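Local structure of alanine dehydrogenase (Archaeoglobus fulgidus, 1OMO) at residues V237-Q243 against I287-L293; M21-E25 against G114-Y119. The protein catalyses the NAD(+)-dependent oxidative deamination of L-alanine to pyruvate and the reverse reductive amination, working as a homodimer. All blocks are in the same frame, centred on the assembly; numbering follows the deposited sequence.

Contacts 1 and 2 lie side by side, their centres about 13 Å apart, and meet where Phe288 CG packs at 3.3 Å against Ala116 CB. Contact 1 joins the ends of two neighbouring strands of the parallel Rossmann sheet and probably helps hold the loop beside the nicotinamide carboxamide: Gly292 CA is 3.0 Å from NAD O7N. Contact 2 crosses helix 17-32 with helix 102-120 and is more remote from the cofactor, the nearest atoms of Gly114 and NAD being about 13 Å apart, though Val24 touches the NAD(+)-binding Arg108. The same two helices reach contact 1: Phe28 of helix 17-32 touches Asp239 and Leu293, and helix 102-120 supplies both Ala116 and Arg108.

Contact 1. Residues V237-Q243 against I287-L293. With NAD (nicotinamide-adenine-dinucleotide), chain D.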
ATOM      1  N   VAL A 237      25.469   2.919 -10.324  1.00 19.06           N
ATOM      2  CA  VAL A 237      24.966   1.809  -9.545  1.00 19.28           C
ATOM      3  C   VAL A 237      23.660   2.273  -8.893  1.00 19.41           C
ATOM      4  O   VAL A 237      23.658   3.158  -8.025  1.00 18.40           O
ATOM      5  CB  VAL A 237      26.012   1.354  -8.482  1.00 19.50           C
ATOM      6  CG1 VAL A 237      25.434   0.246  -7.545  1.00 17.60           C
ATOM      7  CG2 VAL A 237      27.217   0.763  -9.221  1.00 18.36           C
ATOM      8  N   VAL A 238      22.546   1.676  -9.313  1.00 16.55           N
ATOM      9  CA  VAL A 238      21.288   2.091  -8.748  1.00 17.62           C
ATOM     10  C   VAL A 238      20.812   1.255  -7.557  1.00 18.68           C
ATOM     11  O   VAL A 238      21.365   0.229  -7.184  1.00 17.85           O
ATOM     12  CB  VAL A 238      20.135   2.131  -9.800  1.00 15.74           C
ATOM     13  CG1 VAL A 238      20.576   2.855 -11.060  1.00 14.96           C
ATOM     14  CG2 VAL A 238      19.666   0.727 -10.114  1.00 14.80           C
ATOM     15  N   ASP A 239      19.747   1.779  -6.982  1.00 19.02           N
ATOM     16  CA  ASP A 239      19.001   1.274  -5.860  1.00 18.57           C
ATOM     17  C   ASP A 239      18.166   0.091  -6.324  1.00 20.16           C
ATOM     18  O   ASP A 239      18.234  -1.030  -5.832  1.00 20.63           O
ATOM     19  CB  ASP A 239      17.995   2.348  -5.467  1.00 19.41           C
ATOM     20  CG  ASP A 239      18.028   2.588  -4.064  1.00 21.01           C
ATOM     21  OD1 ASP A 239      17.286   3.442  -3.582  1.00 20.69           O
ATOM     22  OD2 ASP A 239      18.848   1.888  -3.432  1.00 27.83           O
ATOM     23  N   ASP A 240      17.307   0.424  -7.263  1.00 18.36           N
ATOM     24  CA  ASP A 240      16.366  -0.484  -7.829  1.00 20.79           C
ATOM     25  C   ASP A 240      16.291   0.032  -9.220  1.00 21.93           C
ATOM     26  O   ASP A 240      16.047   1.216  -9.434  1.00 22.59           O
ATOM     27  CB  ASP A 240      15.033  -0.296  -7.132  1.00 23.35           C
ATOM     28  CG  ASP A 240      13.945  -1.083  -7.778  1.00 27.25           C
ATOM     29  OD1 ASP A 240      13.723  -2.227  -7.347  1.00 32.60           O
ATOM     30  OD2 ASP A 240      13.324  -0.580  -8.742  1.00 29.68           O
ATOM     31  N   LEU A 241      16.525  -0.827 -10.182  1.00 22.03           N
ATOM     32  CA  LEU A 241      16.502  -0.368 -11.546  1.00 24.92           C
ATOM     33  C   LEU A 241      15.219   0.379 -11.929  1.00 25.29           C
ATOM     34  O   LEU A 241      15.284   1.516 -12.422  1.00 25.31           O
ATOM     35  CB  LEU A 241      16.739  -1.538 -12.501  1.00 25.11           C
ATOM     36  CG  LEU A 241      16.717  -1.112 -13.968  1.00 27.92           C
ATOM     37  CD1 LEU A 241      17.707   0.026 -14.215  1.00 28.39           C
ATOM     38  CD2 LEU A 241      17.035  -2.333 -14.845  1.00 29.29           C
ATOM     39  N   GLU A 242      14.055  -0.222 -11.696  1.00 24.92           N
ATOM     40  CA  GLU A 242      12.820   0.441 -12.098  1.00 24.80           C
ATOM     41  C   GLU A 242      12.489   1.748 -11.371  1.00 22.69           C
ATOM     42  O   GLU A 242      11.968   2.683 -11.980  1.00 18.94           O
ATOM     43  CB  GLU A 242      11.651  -0.534 -12.029  1.00 27.57           C
ATOM     44  CG  GLU A 242      10.717  -0.398 -13.253  1.00 35.36           C
ATOM     45  CD  GLU A 242      11.384  -0.690 -14.617  1.00 37.00           C
ATOM     46  OE1 GLU A 242      10.825  -0.244 -15.645  1.00 40.94           O
ATOM     47  OE2 GLU A 242      12.447  -1.356 -14.675  1.00 39.51           O
ATOM     48  N   GLN A 243      12.808   1.838 -10.083  1.00 21.20           N
ATOM     49  CA  GLN A 243      12.545   3.080  -9.363  1.00 20.19           C
ATOM     50  C   GLN A 243      13.512   4.190  -9.810  1.00 20.25           C
ATOM     51  O   GLN A 243      13.163   5.378  -9.770  1.00 18.89           O
ATOM     52  CB  GLN A 243      12.671   2.880  -7.855  1.00 20.00           C
ATOM     53  CG  GLN A 243      11.763   1.795  -7.299  1.00 21.10           C
ATOM     54  CD  GLN A 243      11.739   1.786  -5.786  1.00 22.81           C
ATOM     55  OE1 GLN A 243      11.014   1.016  -5.207  1.00 27.95           O
ATOM     56  NE2 GLN A 243      12.529   2.658  -5.141  1.00 23.15           N
ATOM     57  N   ILE A 287      28.756   6.309  -9.371  1.00 17.27           N
ATOM     58  CA  ILE A 287      27.538   6.937  -8.924  1.00 13.64           C
ATOM     59  C   ILE A 287      26.577   5.940  -8.287  1.00 14.27           C
ATOM     60  O   ILE A 287      26.311   4.890  -8.831  1.00 11.23           O
ATOM     61  CB  ILE A 287      26.730   7.625 -10.073  1.00 12.63           C
ATOM     62  CG1 ILE A 287      27.442   8.858 -10.622  1.00 14.13           C
ATOM     63  CG2 ILE A 287      25.362   8.089  -9.499  1.00 15.09           C
ATOM     64  CD1 ILE A 287      26.748   9.453 -11.875  1.00 14.92           C
ATOM     65  N   PHE A 288      26.074   6.291  -7.107  1.00 15.92           N
ATOM     66  CA  PHE A 288      25.059   5.494  -6.461  1.00 15.79           C
ATOM     67  C   PHE A 288      23.758   6.344  -6.570  1.00 17.08           C
ATOM     68  O   PHE A 288      23.642   7.404  -5.962  1.00 15.63           O
ATOM     69  CB  PHE A 288      25.373   5.235  -4.981  1.00 14.34           C
ATOM     70  CG  PHE A 288      24.205   4.641  -4.217  1.00 16.29           C
ATOM     71  CD1 PHE A 288      23.718   5.248  -3.066  1.00 14.34           C
ATOM     72  CD2 PHE A 288      23.606   3.464  -4.647  1.00 15.29           C
ATOM     73  CE1 PHE A 288      22.651   4.686  -2.353  1.00 16.14           C
ATOM     74  CE2 PHE A 288      22.553   2.899  -3.945  1.00 15.82           C
ATOM     75  CZ  PHE A 288      22.068   3.504  -2.790  1.00 14.31           C
ATOM     76  N   ASP A 289      22.815   5.858  -7.371  1.00 17.92           N
ATOM     77  CA  ASP A 289      21.512   6.471  -7.590  1.00 17.52           C
ATOM     78  C   ASP A 289      20.528   5.886  -6.558  1.00 17.29           C
ATOM     79  O   ASP A 289      20.031   4.766  -6.710  1.00 17.20           O
ATOM     80  CB  ASP A 289      21.017   6.146  -8.995  1.00 16.94           C
ATOM     81  CG  ASP A 289      19.938   7.087  -9.453  1.00 19.61           C
ATOM     82  OD1 ASP A 289      19.604   7.060 -10.645  1.00 23.05           O
ATOM     83  OD2 ASP A 289      19.421   7.871  -8.626  1.00 20.23           O
ATOM     84  N   SER A 290      20.247   6.669  -5.524  1.00 16.12           N
ATOM     85  CA  SER A 290      19.383   6.240  -4.457  1.00 16.64           C
ATOM     86  C   SER A 290      17.933   6.719  -4.590  1.00 17.34           C
ATOM     87  O   SER A 290      17.668   7.895  -4.832  1.00 17.85           O
ATOM     88  CB  SER A 290      20.016   6.702  -3.145  1.00 13.43           C
ATOM     89  OG  SER A 290      19.202   6.504  -2.026  1.00 14.35           O
ATOM     90  N   THR A 291      16.994   5.789  -4.463  1.00 16.44           N
ATOM     91  CA  THR A 291      15.588   6.158  -4.533  1.00 19.51           C
ATOM     92  C   THR A 291      14.800   5.832  -3.270  1.00 19.03           C
ATOM     93  O   THR A 291      13.719   6.381  -3.084  1.00 21.73           O
ATOM     94  CB  THR A 291      14.841   5.492  -5.740  1.00 19.06           C
ATOM     95  OG1 THR A 291      14.815   4.064  -5.586  1.00 23.94           O
ATOM     96  CG2 THR A 291      15.529   5.831  -7.061  1.00 21.20           C
ATOM     97  N   GLY A 292      15.320   4.953  -2.414  1.00 20.52           N
ATOM     98  CA  GLY A 292      14.601   4.548  -1.196  1.00 20.72           C
ATOM     99  C   GLY A 292      13.740   3.307  -1.480  1.00 19.94           C
ATOM    100  O   GLY A 292      12.780   3.369  -2.259  1.00 17.97           O
ATOM    101  N   LEU A 293      14.070   2.177  -0.856  1.00 18.70           N
ATOM    102  CA  LEU A 293      13.322   0.950  -1.137  1.00 18.99           C
ATOM    103  C   LEU A 293      12.542   0.419   0.063  1.00 19.23           C
ATOM    104  O   LEU A 293      13.001   0.529   1.201  1.00 18.51           O
ATOM    105  CB  LEU A 293      14.289  -0.126  -1.625  1.00 21.30           C
ATOM    106  CG  LEU A 293      15.507   0.270  -2.481  1.00 24.58           C
ATOM    107  CD1 LEU A 293      16.377  -0.989  -2.704  1.00 27.63           C
ATOM    108  CD2 LEU A 293      15.084   0.857  -3.789  1.00 21.57           C
TER
HETATM  109  PA  NAD D 400      15.539  19.667   3.044  1.00 42.62           P
HETATM  110  O1A NAD D 400      14.585  20.621   2.426  1.00 41.84           O
HETATM  111  O2A NAD D 400      15.770  19.726   4.560  1.00 43.02           O
HETATM  112  O5B NAD D 400      17.056  19.559   2.397  1.00 39.47           O
HETATM  113  C5B NAD D 400      17.367  20.034   1.021  1.00 35.24           C
HETATM  114  C4B NAD D 400      18.432  21.152   1.165  1.00 32.55           C
HETATM  115  O4B NAD D 400      18.717  21.522  -0.255  1.00 28.95           O
HETATM  116  C3B NAD D 400      17.960  22.544   1.803  1.00 31.27           C
HETATM  117  O3B NAD D 400      18.835  22.931   2.935  1.00 28.82           O
HETATM  118  C2B NAD D 400      17.981  23.567   0.641  1.00 28.97           C
HETATM  119  O2B NAD D 400      18.170  24.907   0.915  1.00 27.63           O
HETATM  120  C1B NAD D 400      19.028  22.895  -0.300  1.00 29.36           C
HETATM  121  N9A NAD D 400      18.848  23.213  -1.687  1.00 28.41           N
HETATM  122  C8A NAD D 400      17.718  23.355  -2.467  1.00 30.16           C
HETATM  123  N7A NAD D 400      17.981  23.637  -3.725  1.00 31.29           N
HETATM  124  C5A NAD D 400      19.299  23.702  -3.857  1.00 26.49           C
HETATM  125  C6A NAD D 400      20.159  23.964  -5.012  1.00 26.41           C
HETATM  126  N6A NAD D 400      19.666  24.226  -6.196  1.00 24.99           N
HETATM  127  N1A NAD D 400      21.516  23.930  -4.744  1.00 24.17           N
HETATM  128  C2A NAD D 400      22.046  23.675  -3.525  1.00 27.02           C
HETATM  129  N3A NAD D 400      21.255  23.423  -2.381  1.00 25.01           N
HETATM  130  C4A NAD D 400      19.888  23.429  -2.603  1.00 27.03           C
HETATM  131  O3  NAD D 400      15.333  18.050   2.704  1.00 35.43           O
HETATM  132  PN  NAD D 400      16.084  16.606   3.190  1.00 38.15           P
HETATM  133  O1N NAD D 400      17.330  16.978   3.951  1.00 40.39           O
HETATM  134  O2N NAD D 400      15.030  15.680   3.763  1.00 37.75           O
HETATM  135  O5D NAD D 400      16.535  16.081   1.654  1.00 39.15           O
HETATM  136  C5D NAD D 400      15.332  16.306   0.666  1.00 41.45           C
HETATM  137  C4D NAD D 400      15.570  15.685  -0.671  1.00 44.01           C
HETATM  138  O4D NAD D 400      15.884  14.201  -0.432  1.00 45.94           O
HETATM  139  C3D NAD D 400      14.338  15.667  -1.630  1.00 43.52           C
HETATM  140  O3D NAD D 400      14.726  15.591  -3.014  1.00 42.92           O
HETATM  141  C2D NAD D 400      13.622  14.408  -1.132  1.00 42.97           C
HETATM  142  O2D NAD D 400      12.497  14.050  -1.864  1.00 41.14           O
HETATM  143  C1D NAD D 400      14.845  13.374  -1.096  1.00 44.29           C
HETATM  144  N1N NAD D 400      14.808  12.175  -0.189  1.00 44.63           N
HETATM  145  C2N NAD D 400      15.146  10.939  -0.892  1.00 44.12           C
HETATM  146  C3N NAD D 400      15.315   9.802  -0.021  1.00 44.92           C
HETATM  147  C7N NAD D 400      15.682   8.414  -0.824  1.00 45.93           C
HETATM  148  O7N NAD D 400      15.401   7.314  -0.269  1.00 46.39           O
HETATM  149  N7N NAD D 400      16.293   8.519  -2.048  1.00 46.40           N
HETATM  150  C4N NAD D 400      15.202   9.791   1.389  1.00 43.63           C
HETATM  151  C5N NAD D 400      14.867  11.090   1.951  1.00 43.73           C
HETATM  152  C6N NAD D 400      14.681  12.248   1.180  1.00 44.10           C
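The Phe288 ring and the Asp239 carboxylate stand nearly perpendicular, their planes 89° apart, with OD2 of Asp239 3.7 Å from CZ of Phe288 in an oblique approach. Ser290 CA lies over one ring face, offset toward the rim. Around the carboxylate, OD1 of Asp239 takes three bonds. Thr291 N comes from above the plane, 2.5 Å from Asp239 OD1; Gly292 N lies almost in line with the C-O bond, 2.7 Å from Asp239 OD1; and the Thr291 hydroxyl, OG1, comes from the anti side. Leu293 CD2 packs 3.4 Å from Asp239 OD1, adding an apolar wall. The third flat group, the Gln243 amide, has Gly292 O close to its plane, 3.0 Å from Gln243 NE2. Gln243 NE2 also gives a 2.7 Å bond to Thr291 OG1. Thr291 OG1 can serve both neighbours because it sits between its backbone N and carbonyl carbon (chi1 64°), while CG2 lies against Gln243 O. Threonine thus relays Gln243 to Asp239, accepting from one and donating to the other. Behind this loop the strands pair in parallel, Val237 N bonding Ile287 O at 2.6 Å and Asp289 N bonding Val237 O. The Asp289 carboxylate turns to the amides of Glu249 and Ile250. Asp240 N-caps the following helix, its OD2 accepting from Gln243 N. Were Asp239 an alanine, the amides of Thr291 and Gly292 would probably lose their common acceptor, leaving the loop freer to shift beside the carboxamide. Glycine suits the turn, since a beta carbon at Gly292 would collide with NAD O7N and with the preceding carbonyl. With three donors on OD1, the buried Asp239 probably fixes the course of the loop from Ser290, an NAD(+)-binding residue, to Gly292 beside the carboxamide.

Contact 2. Residues M21-E25 against G114-Y119; sequences MNAVE and GIAAKY
Glu25 and Ile115 meet where the two helix segments cross at -70°, their axes 10.4 Å apart. The Ile115 side chain leans on one turn of helix 17-32: its CD1 lies 3.9 Å from Glu25 CB and 3.8 Å from Met21 O, a fit that suits a branched residue with a slender tip. With CG anti to the backbone N (chi1 -179°) and the chain extended, the Glu25 carboxylate reaches helix 102-120; on the way the side chain crosses that of Ile115 at about a right angle. There it forms a salt bridge with Lys118, although the bond from NZ to Glu25 OE1 is long and weak at 3.3 Å. The Tyr119 hydroxyl also approaches the carboxylate, but the spacing modelled there is doubtfully short. Met21, the third main contributor, bends at its end (chi3 84°) to bring its methyl, CE, 4.3 Å from Gly114 C; a beta carbon on that glycine would be tight against the methyl. Methionine also spans to helix 135-147, touching Ala143, Arg146 and Val147, while Ile115 and Tyr119 rest on Ile272 of helix 268-273. The crossing thus packs helix 17-32 against helix 102-120, which carries the NAD(+)-binding Arg108, and helix 294-311 meets helix 17-32 at Ala23 and Val24.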
ATOM      1  N   MET A  21      22.703   0.652   9.444  1.00 19.19           N
ATOM      2  CA  MET A  21      23.637   0.295   8.377  1.00 20.70           C
ATOM      3  C   MET A  21      23.747  -1.200   8.145  1.00 20.86           C
ATOM      4  O   MET A  21      23.815  -1.657   6.996  1.00 19.43           O
ATOM      5  CB  MET A  21      25.036   0.881   8.637  1.00 21.24           C
ATOM      6  CG  MET A  21      25.147   2.365   8.221  1.00 24.08           C
ATOM      7  SD  MET A  21      26.597   3.293   8.776  1.00 26.89           S
ATOM      8  CE  MET A  21      27.713   2.828   7.512  1.00 23.69           C
ATOM      9  N   ASN A  22      23.752  -1.970   9.227  1.00 21.34           N
ATOM     10  CA  ASN A  22      23.838  -3.414   9.081  1.00 24.43           C
ATOM     11  C   ASN A  22      22.589  -3.983   8.441  1.00 21.54           C
ATOM     12  O   ASN A  22      22.686  -4.879   7.612  1.00 22.17           O
ATOM     13  CB  ASN A  22      24.053  -4.081  10.435  1.00 27.24           C
ATOM     14  CG  ASN A  22      25.481  -3.982  10.893  1.00 32.59           C
ATOM     15  OD1 ASN A  22      25.774  -4.105  12.088  1.00 35.84           O
ATOM     16  ND2 ASN A  22      26.393  -3.762   9.945  1.00 34.91           N
ATOM     17  N   ALA A  23      21.436  -3.453   8.846  1.00 18.74           N
ATOM     18  CA  ALA A  23      20.142  -3.893   8.342  1.00 18.45           C
ATOM     19  C   ALA A  23      19.958  -3.556   6.874  1.00 17.92           C
ATOM     20  O   ALA A  23      19.494  -4.384   6.097  1.00 20.11           O
ATOM     21  CB  ALA A  23      19.008  -3.265   9.174  1.00 18.14           C
ATOM     22  N   VAL A  24      20.348  -2.351   6.486  1.00 16.00           N
ATOM     23  CA  VAL A  24      20.195  -1.938   5.102  1.00 17.76           C
ATOM     24  C   VAL A  24      21.124  -2.726   4.189  1.00 17.50           C
ATOM     25  O   VAL A  24      20.755  -3.090   3.072  1.00 17.83           O
ATOM     26  CB  VAL A  24      20.425  -0.394   4.946  1.00 17.41           C
ATOM     27  CG1 VAL A  24      20.435   0.024   3.473  1.00 20.15           C
ATOM     28  CG2 VAL A  24      19.318   0.341   5.658  1.00 17.65           C
ATOM     29  N   GLU A  25      22.325  -3.021   4.676  1.00 19.24           N
ATOM     30  CA  GLU A  25      23.278  -3.800   3.889  1.00 19.26           C
ATOM     31  C   GLU A  25      22.747  -5.224   3.638  1.00 20.15           C
ATOM     32  O   GLU A  25      22.766  -5.732   2.496  1.00 19.83           O
ATOM     33  CB  GLU A  25      24.626  -3.858   4.604  1.00 20.05           C
ATOM     34  CG  GLU A  25      25.702  -4.652   3.831  1.00 24.05           C
ATOM     35  CD  GLU A  25      27.108  -4.339   4.323  1.00 27.39           C
ATOM     36  OE1 GLU A  25      27.283  -4.119   5.538  1.00 31.85           O
ATOM     37  OE2 GLU A  25      28.045  -4.327   3.511  1.00 30.05           O
ATOM     38  N   GLY A 114      25.972   5.570   3.164  1.00 13.70           N
ATOM     39  CA  GLY A 114      27.192   5.084   3.779  1.00 15.83           C
ATOM     40  C   GLY A 114      27.632   3.715   3.263  1.00 18.17           C
ATOM     41  O   GLY A 114      28.831   3.491   3.058  1.00 17.80           O
ATOM     42  N   ILE A 115      26.676   2.796   3.081  1.00 18.47           N
ATOM     43  CA  ILE A 115      26.978   1.453   2.579  1.00 18.88           C
ATOM     44  C   ILE A 115      27.405   1.551   1.107  1.00 21.35           C
ATOM     45  O   ILE A 115      28.389   0.916   0.689  1.00 21.17           O
ATOM     46  CB  ILE A 115      25.746   0.509   2.741  1.00 19.50           C
ATOM     47  CG1 ILE A 115      25.544   0.186   4.223  1.00 18.72           C
ATOM     48  CG2 ILE A 115      25.942  -0.800   2.004  1.00 20.42           C
ATOM     49  CD1 ILE A 115      26.696  -0.536   4.844  1.00 18.12           C
ATOM     50  N   ALA A 116      26.714   2.368   0.311  1.00 19.78           N
ATOM     51  CA  ALA A 116      27.128   2.471  -1.088  1.00 20.83           C
ATOM     52  C   ALA A 116      28.571   3.042  -1.224  1.00 19.56           C
ATOM     53  O   ALA A 116      29.374   2.539  -2.020  1.00 20.87           O
ATOM     54  CB  ALA A 116      26.132   3.317  -1.893  1.00 18.63           C
ATOM     55  N   ALA A 117      28.909   4.066  -0.454  1.00 17.40           N
ATOM     56  CA  ALA A 117      30.250   4.623  -0.555  1.00 17.84           C
ATOM     57  C   ALA A 117      31.268   3.565  -0.081  1.00 18.12           C
ATOM     58  O   ALA A 117      32.318   3.410  -0.690  1.00 14.86           O
ATOM     59  CB  ALA A 117      30.351   5.919   0.260  1.00 14.98           C
ATOM     60  N   LYS A 118      30.929   2.805   0.962  1.00 19.82           N
ATOM     61  CA  LYS A 118      31.829   1.765   1.444  1.00 22.02           C
ATOM     62  C   LYS A 118      32.232   0.796   0.328  1.00 22.71           C
ATOM     63  O   LYS A 118      33.385   0.370   0.248  1.00 21.37           O
ATOM     64  CB  LYS A 118      31.193   0.945   2.565  1.00 22.80           C
ATOM     65  CG  LYS A 118      32.045  -0.308   2.888  1.00 25.92           C
ATOM     66  CD  LYS A 118      31.686  -1.027   4.202  1.00 27.39           C
ATOM     67  CE  LYS A 118      30.613  -2.084   3.984  1.00 28.17           C
ATOM     68  NZ  LYS A 118      30.313  -2.861   5.235  1.00 30.87           N
ATOM     69  N   TYR A 119      31.277   0.460  -0.543  1.00 22.82           N
ATOM     70  CA  TYR A 119      31.525  -0.482  -1.628  1.00 22.64           C
ATOM     71  C   TYR A 119      32.006   0.140  -2.917  1.00 23.82           C
ATOM     72  O   TYR A 119      32.659  -0.514  -3.717  1.00 24.92           O
ATOM     73  CB  TYR A 119      30.242  -1.262  -1.945  1.00 22.89           C
ATOM     74  CG  TYR A 119      29.948  -2.377  -0.967  1.00 24.15           C
ATOM     75  CD1 TYR A 119      30.491  -3.642  -1.153  1.00 25.30           C
ATOM     76  CD2 TYR A 119      29.166  -2.155   0.158  1.00 22.86           C
ATOM     77  CE1 TYR A 119      30.261  -4.673  -0.242  1.00 25.87           C
ATOM     78  CE2 TYR A 119      28.935  -3.168   1.084  1.00 24.11           C
ATOM     79  CZ  TYR A 119      29.489  -4.433   0.875  1.00 27.32           C
ATOM     80  OH  TYR A 119      29.288  -5.459   1.777  1.00 27.30           O
TER